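Local coordinates for protein 4-alpha-glucanotransferase (Corynebacterium glutamicum, PDB 5B68) that belongs to the amylomaltase (disproportionating enzyme) family and pairs a TIM-barrel-type enzyme domain with an N-terminal beta-sandwich domain, at residues 172-182 / 643-653; 522-533 / 549-559. All blocks are in the same frame, centred on the assembly; numbering follows the deposited sequence.

Contact 1. Residues 172-182 / 643-653; sequences YLDSPRSGVMA and SALTCVCLVDM. With SO4 (sulfate ion), chain H.
With CG anti to the backbone N (chi1 180°), Met181 rises from the same face of the sheet as Cys647 and Cys649, and two bends farther out bring its methyl to the sulfur of Cys649. Cys647, with SG likewise opposite its own N (chi1 -168°), leans forward to Met181. Two sulfur contacts follow: Met181 CB lies 3.5 Å from Cys647 SG, and Met181 CE touches Cys649 SG at 3.6 Å. Closer to the strand start, on the same face of the sheet, CD2 of Leu645 packs against both Arg177 CB and the Tyr172 ring, which it meets obliquely. The reverse face carries Val180, whose CG1 meets Leu650 CB at 4.0 Å; helix 198-209 covers Val180, and helix 694-702 covers Val648. Between the two faces the backbones pair in parallel through six hydrogen bonds, from Arg177 N to Ala644 O (3.1 Å) through to Leu650 N on Met181 O. The bond from Val648 N to Gly179 O is the shortest, at 2.8 Å, and nearly straight (175° at the hydrogen). Met181 O also accepts a water that in turn takes the N-H of Val651, so two donors grip this oxygen. At the start of the strand, the Arg177 side chain leads away from the pairing and its guanidinium turns back on its own segment. NE and NH2 hold Ser175 OG side-on, close to the guanidinium plane, with NE at 2.9 Å, while Tyr172 CE1 lies over one face. NH2 also reaches sulfate O3 at 2.9 Å, and NH1 pairs with Asp214, so the group is fixed on several sides. Strand 177-182 is the first and strand 645-649 the last of eight parallel strands, and their pairing is the closing seam of a TIM barrel.

Contact 2. Residues 522-533 / 549-559; sequences AQRGIMGTSILW and YRPLALTTVTT
Leu552 overlaps Met527, the two side chains crossing at about a right angle with Leu552 CD1 3.8 Å from Met527 CG. Leu552 CG stands opposite its backbone N (chi1 -169°), which turns the side chain toward the 522-533 segment; the second branch, CD2, comes to 3.6 Å from Ala522 O, at the end of helix 515-523. That helix finishes in a Schellman motif at Gly525. The Arg550 guanidinium lies over Leu552 O, 3.1 Å below its plane and off-centre, without a hydrogen bond. NH1 rests 3.6 Å from Gly528 CA and has a long, weak ion pair with Asp509; NH2 reaches Ile526 O through a water. In the TIM barrel, strands 528-531 and 553-556 are the sixth and seventh, joined in parallel by five backbone bonds from Gly528 N to Leu532 N. On one face Ser530 CB packs at 3.5 Å on Thr555 OG1, whose hydroxyl is hydrogen-bonded to Ser643, and Ser530 OG holds two waters that lead to the N and O of Arg550. Past the strand ends, Leu532 CD2 and Val557 CG1 lie side by side, 3.9 Å apart. Trp533 brings CD1 to 3.2 Å from Val557 O, and a water links its NE1 to Thr558 OG1.

Contacts 1 and 2 are adjoining parts of one barrel wall, their centres about 10 Å apart, because strands 645-649 and 553-556 are neighbours. Across that boundary Ser643 OG and Thr555 OG1 approach to 2.5 Å, probably hydrogen-bonded, and Ala644 N lies 2.8 Å from Pro551 O. Together the two contacts run from the first strand through the eighth and seventh to the sixth, although the segments of contact 1 are 461 residues apart and those of contact 2 only 16. Arg177, at the start of its strand, and Arg550, just before its own, each lie near a sulfate, probably from the crystallisation liquor; TIM barrels characteristically place their active sites at the other, C-terminal, strand ends.

Contact 1. Residues 172-182 / 643-653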
# COMPACT_ATOMS: atom_id res chain seq x y z
N TYR A 172 -14.26 15.81 4.99
CA TYR A 172 -14.98 14.68 5.53
C TYR A 172 -15.27 14.67 7.03
O TYR A 172 -16.23 14.07 7.45
CB TYR A 172 -14.47 13.37 4.94
CG TYR A 172 -14.60 13.42 3.45
CD1 TYR A 172 -15.84 13.49 2.84
CD2 TYR A 172 -13.48 13.48 2.64
CE1 TYR A 172 -15.97 13.57 1.48
CE2 TYR A 172 -13.59 13.57 1.28
CZ TYR A 172 -14.84 13.62 0.69
OH TYR A 172 -14.94 13.70 -0.66
N LEU A 173 -14.46 15.37 7.82
CA LEU A 173 -14.76 15.54 9.23
C LEU A 173 -16.06 16.30 9.35
O LEU A 173 -16.90 16.00 10.18
CB LEU A 173 -13.67 16.33 9.92
CG LEU A 173 -12.42 15.56 10.33
CD1 LEU A 173 -11.37 16.53 10.83
CD2 LEU A 173 -12.73 14.55 11.40
N ASP A 174 -16.18 17.33 8.54
CA ASP A 174 -17.38 18.15 8.44
C ASP A 174 -18.59 17.48 7.77
O ASP A 174 -19.72 17.77 8.12
CB ASP A 174 -17.06 19.51 7.84
CG ASP A 174 -16.15 20.34 8.73
OD1 ASP A 174 -15.99 20.01 9.91
OD2 ASP A 174 -15.58 21.33 8.26
N SER A 175 -18.32 16.65 6.78
CA SER A 175 -19.35 16.02 5.98
C SER A 175 -19.08 14.51 5.86
O SER A 175 -18.63 14.04 4.85
CB SER A 175 -19.43 16.69 4.60
OG SER A 175 -20.44 16.14 3.81
N PRO A 176 -19.37 13.75 6.92
CA PRO A 176 -19.01 12.33 6.91
C PRO A 176 -19.75 11.54 5.85
O PRO A 176 -20.91 11.74 5.62
CB PRO A 176 -19.40 11.86 8.31
CG PRO A 176 -19.35 13.08 9.13
CD PRO A 176 -19.85 14.17 8.24
N ARG A 177 -19.04 10.61 5.23
CA ARG A 177 -19.55 9.83 4.13
C ARG A 177 -19.33 8.35 4.34
O ARG A 177 -18.58 7.94 5.21
CB ARG A 177 -18.90 10.21 2.81
CG ARG A 177 -18.88 11.67 2.50
CD ARG A 177 -20.27 12.28 2.39
NE ARG A 177 -20.11 13.71 2.19
CZ ARG A 177 -19.91 14.27 1.03
NH1 ARG A 177 -19.90 13.54 -0.06
NH2 ARG A 177 -19.73 15.57 0.95
N SER A 178 -19.98 7.55 3.52
CA SER A 178 -19.78 6.10 3.53
C SER A 178 -19.23 5.66 2.21
O SER A 178 -19.38 6.37 1.21
CB SER A 178 -21.06 5.31 3.80
OG SER A 178 -21.95 5.39 2.69
N GLY A 179 -18.70 4.45 2.20
CA GLY A 179 -18.27 3.79 0.97
C GLY A 179 -18.34 2.30 1.13
O GLY A 179 -18.87 1.84 2.12
N VAL A 180 -17.84 1.58 0.11
CA VAL A 180 -17.91 0.17 0.02
C VAL A 180 -16.49 -0.31 -0.29
O VAL A 180 -15.75 0.34 -1.05
CB VAL A 180 -18.83 -0.28 -1.16
CG1 VAL A 180 -18.75 -1.79 -1.39
CG2 VAL A 180 -20.31 0.17 -0.95
N MET A 181 -16.10 -1.41 0.32
CA MET A 181 -14.86 -2.12 -0.05
C MET A 181 -15.15 -3.40 -0.79
O MET A 181 -16.00 -4.22 -0.37
CB MET A 181 -14.00 -2.45 1.17
CG MET A 181 -12.67 -3.21 0.87
SD MET A 181 -12.79 -4.99 0.64
CE MET A 181 -12.72 -5.47 2.36
N ALA A 182 -14.45 -3.62 -1.90
CA ALA A 182 -14.59 -4.84 -2.66
C ALA A 182 -13.21 -5.39 -3.04
O ALA A 182 -12.31 -4.62 -3.39
CB ALA A 182 -15.37 -4.63 -3.92
N SER A 643 -17.03 9.09 12.91
CA SER A 643 -16.00 8.86 11.91
C SER A 643 -16.22 9.57 10.60
O SER A 643 -17.31 9.49 10.02
CB SER A 643 -15.89 7.37 11.64
OG SER A 643 -15.36 6.68 12.78
N ALA A 644 -15.18 10.26 10.10
CA ALA A 644 -15.22 10.95 8.83
C ALA A 644 -15.66 10.02 7.70
O ALA A 644 -16.44 10.42 6.84
CB ALA A 644 -13.88 11.52 8.51
N LEU A 645 -15.17 8.80 7.70
CA LEU A 645 -15.54 7.86 6.69
C LEU A 645 -15.86 6.51 7.29
O LEU A 645 -15.18 6.04 8.21
CB LEU A 645 -14.43 7.69 5.66
CG LEU A 645 -14.07 8.91 4.84
CD1 LEU A 645 -12.79 8.58 4.03
CD2 LEU A 645 -15.15 9.39 3.91
N THR A 646 -16.88 5.86 6.73
CA THR A 646 -17.24 4.47 7.11
C THR A 646 -17.23 3.60 5.88
O THR A 646 -17.43 4.10 4.80
CB THR A 646 -18.63 4.41 7.76
OG1 THR A 646 -19.55 5.03 6.89
CG2 THR A 646 -18.60 5.09 9.04
N CYS A 647 -17.06 2.30 6.03
CA CYS A 647 -16.91 1.44 4.89
C CYS A 647 -17.70 0.20 5.14
O CYS A 647 -17.57 -0.39 6.23
CB CYS A 647 -15.43 1.06 4.63
SG CYS A 647 -15.29 0.27 3.00
N VAL A 648 -18.59 -0.10 4.18
CA VAL A 648 -19.41 -1.31 4.17
C VAL A 648 -18.64 -2.24 3.28
O VAL A 648 -18.34 -1.88 2.15
CB VAL A 648 -20.81 -1.04 3.53
CG1 VAL A 648 -21.64 -2.32 3.45
CG2 VAL A 648 -21.50 0.09 4.22
N CYS A 649 -18.32 -3.41 3.78
CA CYS A 649 -17.76 -4.45 2.93
C CYS A 649 -18.82 -5.11 2.07
O CYS A 649 -19.87 -5.53 2.55
CB CYS A 649 -16.98 -5.47 3.74
SG CYS A 649 -15.50 -4.79 4.61
N LEU A 650 -18.51 -5.23 0.77
CA LEU A 650 -19.43 -5.73 -0.20
C LEU A 650 -19.87 -7.13 0.20
O LEU A 650 -21.04 -7.50 -0.00
CB LEU A 650 -18.79 -5.79 -1.63
CG LEU A 650 -19.72 -6.26 -2.74
CD1 LEU A 650 -20.86 -5.24 -2.89
CD2 LEU A 650 -18.95 -6.46 -4.07
N VAL A 651 -18.95 -7.90 0.74
CA VAL A 651 -19.27 -9.27 1.19
C VAL A 651 -20.44 -9.26 2.17
O VAL A 651 -21.22 -10.22 2.18
CB VAL A 651 -18.06 -9.98 1.89
CG1 VAL A 651 -17.01 -10.35 0.85
CG2 VAL A 651 -17.43 -9.19 3.01
N ASP A 652 -20.49 -8.26 3.02
CA ASP A 652 -21.55 -8.16 4.05
C ASP A 652 -22.89 -7.74 3.45
O ASP A 652 -23.92 -7.96 4.09
CB ASP A 652 -21.16 -7.16 5.16
CG ASP A 652 -20.14 -7.73 6.10
OD1 ASP A 652 -19.84 -8.92 5.94
OD2 ASP A 652 -19.69 -7.02 7.01
N MET A 653 -22.90 -7.18 2.24
CA MET A 653 -24.11 -6.79 1.57
C MET A 653 -24.81 -7.98 0.91
O MET A 653 -25.99 -7.88 0.57
CB MET A 653 -23.86 -5.64 0.56
CG MET A 653 -23.17 -4.47 1.17
SD MET A 653 -22.91 -3.11 0.02
CE MET A 653 -24.35 -2.05 0.33
S SO4 H . -19.44 16.67 -2.75
O1 SO4 H . -19.93 18.07 -2.64
O2 SO4 H . -18.68 16.42 -4.01
O3 SO4 H . -18.57 16.43 -1.58
O4 SO4 H . -20.62 15.77 -2.72
O HOH W 1 -15.87 -6.96 0.42

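Contact 2. Residues 522-533 / 549-559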
# COMPACT_ATOMS: atom_id res chain seq x y z
N ALA A 522 -1.93 12.46 12.29
CA ALA A 522 -3.18 13.18 12.49
C ALA A 522 -3.04 14.61 12.10
O ALA A 522 -3.93 15.20 11.53
CB ALA A 522 -3.57 13.17 13.96
N GLN A 523 -1.90 15.18 12.43
CA GLN A 523 -1.71 16.59 12.07
C GLN A 523 -1.75 16.86 10.58
O GLN A 523 -2.24 17.91 10.12
CB GLN A 523 -0.39 17.11 12.62
CG GLN A 523 -0.46 17.34 14.12
CD GLN A 523 0.90 17.65 14.73
OE1 GLN A 523 1.88 17.80 14.01
NE2 GLN A 523 0.96 17.73 16.07
N ARG A 524 -1.31 15.88 9.83
CA ARG A 524 -1.40 16.00 8.35
C ARG A 524 -2.72 15.71 7.75
O ARG A 524 -2.86 15.72 6.50
CB ARG A 524 -0.39 15.01 7.73
CG ARG A 524 1.02 15.28 8.13
CD ARG A 524 1.73 16.12 7.10
NE ARG A 524 3.14 16.10 7.39
CZ ARG A 524 4.07 16.75 6.69
NH1 ARG A 524 3.82 17.51 5.61
NH2 ARG A 524 5.34 16.60 7.10
N GLY A 525 -3.72 15.35 8.58
CA GLY A 525 -4.96 14.90 8.08
C GLY A 525 -5.03 13.50 7.51
O GLY A 525 -5.94 13.22 6.72
N ILE A 526 -4.09 12.64 7.94
CA ILE A 526 -4.11 11.26 7.57
C ILE A 526 -5.02 10.52 8.55
O ILE A 526 -4.82 10.59 9.79
CB ILE A 526 -2.70 10.70 7.54
CG1 ILE A 526 -1.91 11.41 6.39
CG2 ILE A 526 -2.72 9.19 7.34
CD1 ILE A 526 -0.39 11.13 6.39
N MET A 527 -5.97 9.76 8.00
CA MET A 527 -6.97 9.06 8.80
C MET A 527 -6.46 7.78 9.29
O MET A 527 -5.64 7.11 8.63
CB MET A 527 -8.21 8.87 7.97
CG MET A 527 -8.85 10.18 7.56
SD MET A 527 -10.41 9.90 6.69
CE MET A 527 -10.65 11.49 5.90
N GLY A 528 -6.91 7.39 10.49
CA GLY A 528 -6.71 6.06 11.02
C GLY A 528 -7.70 5.04 10.51
O GLY A 528 -8.53 5.34 9.66
N THR A 529 -7.62 3.82 11.04
CA THR A 529 -8.56 2.75 10.73
C THR A 529 -9.08 2.15 12.05
O THR A 529 -8.28 1.72 12.88
CB THR A 529 -7.90 1.62 9.91
OG1 THR A 529 -6.70 1.17 10.58
CG2 THR A 529 -7.50 2.12 8.58
N SER A 530 -10.39 2.17 12.23
CA SER A 530 -11.09 1.52 13.34
C SER A 530 -11.91 0.36 12.82
O SER A 530 -12.66 0.52 11.82
CB SER A 530 -12.02 2.52 13.93
OG SER A 530 -11.42 3.59 14.57
N ILE A 531 -11.75 -0.80 13.40
CA ILE A 531 -12.41 -2.03 12.93
C ILE A 531 -13.26 -2.54 14.11
O ILE A 531 -12.73 -2.80 15.21
CB ILE A 531 -11.37 -3.08 12.47
CG1 ILE A 531 -10.54 -2.52 11.32
CG2 ILE A 531 -12.02 -4.37 11.96
CD1 ILE A 531 -9.43 -3.48 10.88
N LEU A 532 -14.56 -2.59 13.89
CA LEU A 532 -15.51 -2.76 15.01
C LEU A 532 -15.06 -3.95 15.91
O LEU A 532 -14.95 -3.80 17.10
CB LEU A 532 -16.90 -3.08 14.45
CG LEU A 532 -17.88 -3.67 15.50
CD1 LEU A 532 -18.46 -2.50 16.23
CD2 LEU A 532 -18.96 -4.52 14.93
N TRP A 533 -14.76 -5.08 15.32
CA TRP A 533 -14.50 -6.31 16.13
C TRP A 533 -13.27 -6.17 17.04
O TRP A 533 -13.19 -6.86 18.05
CB TRP A 533 -14.35 -7.54 15.27
CG TRP A 533 -15.45 -7.91 14.42
CD1 TRP A 533 -15.43 -8.01 13.06
CD2 TRP A 533 -16.79 -8.22 14.82
NE1 TRP A 533 -16.65 -8.41 12.59
CE2 TRP A 533 -17.52 -8.53 13.65
CE3 TRP A 533 -17.43 -8.29 16.07
CZ2 TRP A 533 -18.86 -8.90 13.68
CZ3 TRP A 533 -18.79 -8.62 16.10
CH2 TRP A 533 -19.48 -8.92 14.91
N TYR A 549 -15.62 6.55 18.98
CA TYR A 549 -14.95 6.27 17.73
C TYR A 549 -14.30 7.60 17.30
O TYR A 549 -14.90 8.70 17.39
CB TYR A 549 -15.90 5.61 16.68
CG TYR A 549 -16.05 4.13 16.78
CD1 TYR A 549 -16.79 3.55 17.81
CD2 TYR A 549 -15.38 3.28 15.93
CE1 TYR A 549 -16.88 2.21 17.92
CE2 TYR A 549 -15.50 1.93 16.01
CZ TYR A 549 -16.24 1.39 17.03
OH TYR A 549 -16.30 0.04 17.16
N ARG A 550 -13.01 7.49 16.92
CA ARG A 550 -12.19 8.61 16.47
C ARG A 550 -12.82 9.23 15.23
O ARG A 550 -13.15 8.52 14.27
CB ARG A 550 -10.82 8.11 16.00
CG ARG A 550 -9.68 8.14 16.97
CD ARG A 550 -8.38 7.86 16.18
NE ARG A 550 -7.92 9.08 15.49
CZ ARG A 550 -6.99 9.12 14.51
NH1 ARG A 550 -6.41 8.01 14.05
NH2 ARG A 550 -6.65 10.30 14.00
N PRO A 551 -12.92 10.54 15.18
CA PRO A 551 -13.42 11.17 14.00
C PRO A 551 -12.48 11.08 12.78
O PRO A 551 -12.97 10.89 11.67
CB PRO A 551 -13.56 12.63 14.41
CG PRO A 551 -13.74 12.54 15.88
CD PRO A 551 -12.81 11.48 16.30
N LEU A 552 -11.19 11.26 12.98
CA LEU A 552 -10.29 11.29 11.81
C LEU A 552 -9.88 9.86 11.52
O LEU A 552 -8.77 9.44 11.81
CB LEU A 552 -9.10 12.21 12.02
CG LEU A 552 -8.26 12.50 10.78
CD1 LEU A 552 -9.03 13.28 9.75
CD2 LEU A 552 -6.95 13.19 11.23
N ALA A 553 -10.81 9.13 10.94
CA ALA A 553 -10.69 7.69 10.73
C ALA A 553 -11.64 7.17 9.65
O ALA A 553 -12.68 7.74 9.42
CB ALA A 553 -10.94 6.92 12.01
N LEU A 554 -11.23 6.06 9.06
CA LEU A 554 -12.09 5.15 8.36
C LEU A 554 -12.55 4.05 9.34
O LEU A 554 -11.73 3.28 9.88
CB LEU A 554 -11.34 4.47 7.22
CG LEU A 554 -12.18 3.40 6.45
CD1 LEU A 554 -13.15 4.18 5.62
CD2 LEU A 554 -11.23 2.61 5.61
N THR A 555 -13.86 3.96 9.54
CA THR A 555 -14.42 2.92 10.42
C THR A 555 -15.18 1.84 9.62
O THR A 555 -16.03 2.15 8.75
CB THR A 555 -15.32 3.57 11.49
OG1 THR A 555 -14.49 4.42 12.29
CG2 THR A 555 -15.90 2.51 12.41
N THR A 556 -14.86 0.58 9.86
CA THR A 556 -15.53 -0.52 9.20
C THR A 556 -15.98 -1.51 10.26
O THR A 556 -15.48 -1.46 11.43
CB THR A 556 -14.58 -1.35 8.27
OG1 THR A 556 -13.36 -1.69 8.97
CG2 THR A 556 -14.30 -0.58 7.12
N VAL A 557 -16.85 -2.42 9.85
CA VAL A 557 -17.23 -3.54 10.72
C VAL A 557 -16.13 -4.57 10.61
O VAL A 557 -15.73 -5.18 11.59
CB VAL A 557 -18.54 -4.19 10.29
CG1 VAL A 557 -18.82 -5.45 11.11
CG2 VAL A 557 -19.68 -3.18 10.32
N THR A 558 -15.68 -4.82 9.39
CA THR A 558 -14.77 -5.91 9.11
C THR A 558 -13.74 -5.55 8.02
O THR A 558 -13.67 -4.41 7.66
CB THR A 558 -15.55 -7.18 8.77
OG1 THR A 558 -14.67 -8.32 8.84
CG2 THR A 558 -16.22 -7.09 7.42
N THR A 559 -12.89 -6.48 7.64
CA THR A 559 -11.82 -6.22 6.64
C THR A 559 -11.59 -7.50 5.90
O THR A 559 -12.05 -8.54 6.31
CB THR A 559 -10.41 -5.86 7.18
OG1 THR A 559 -9.84 -6.98 7.85
CG2 THR A 559 -10.45 -4.69 8.07
O HOH W 2 -4.31 9.59 12.21
O HOH W 3 -11.88 4.73 17.10
O HOH W 4 -13.25 5.78 14.32
O HOH W 5 -16.76 -9.70 9.93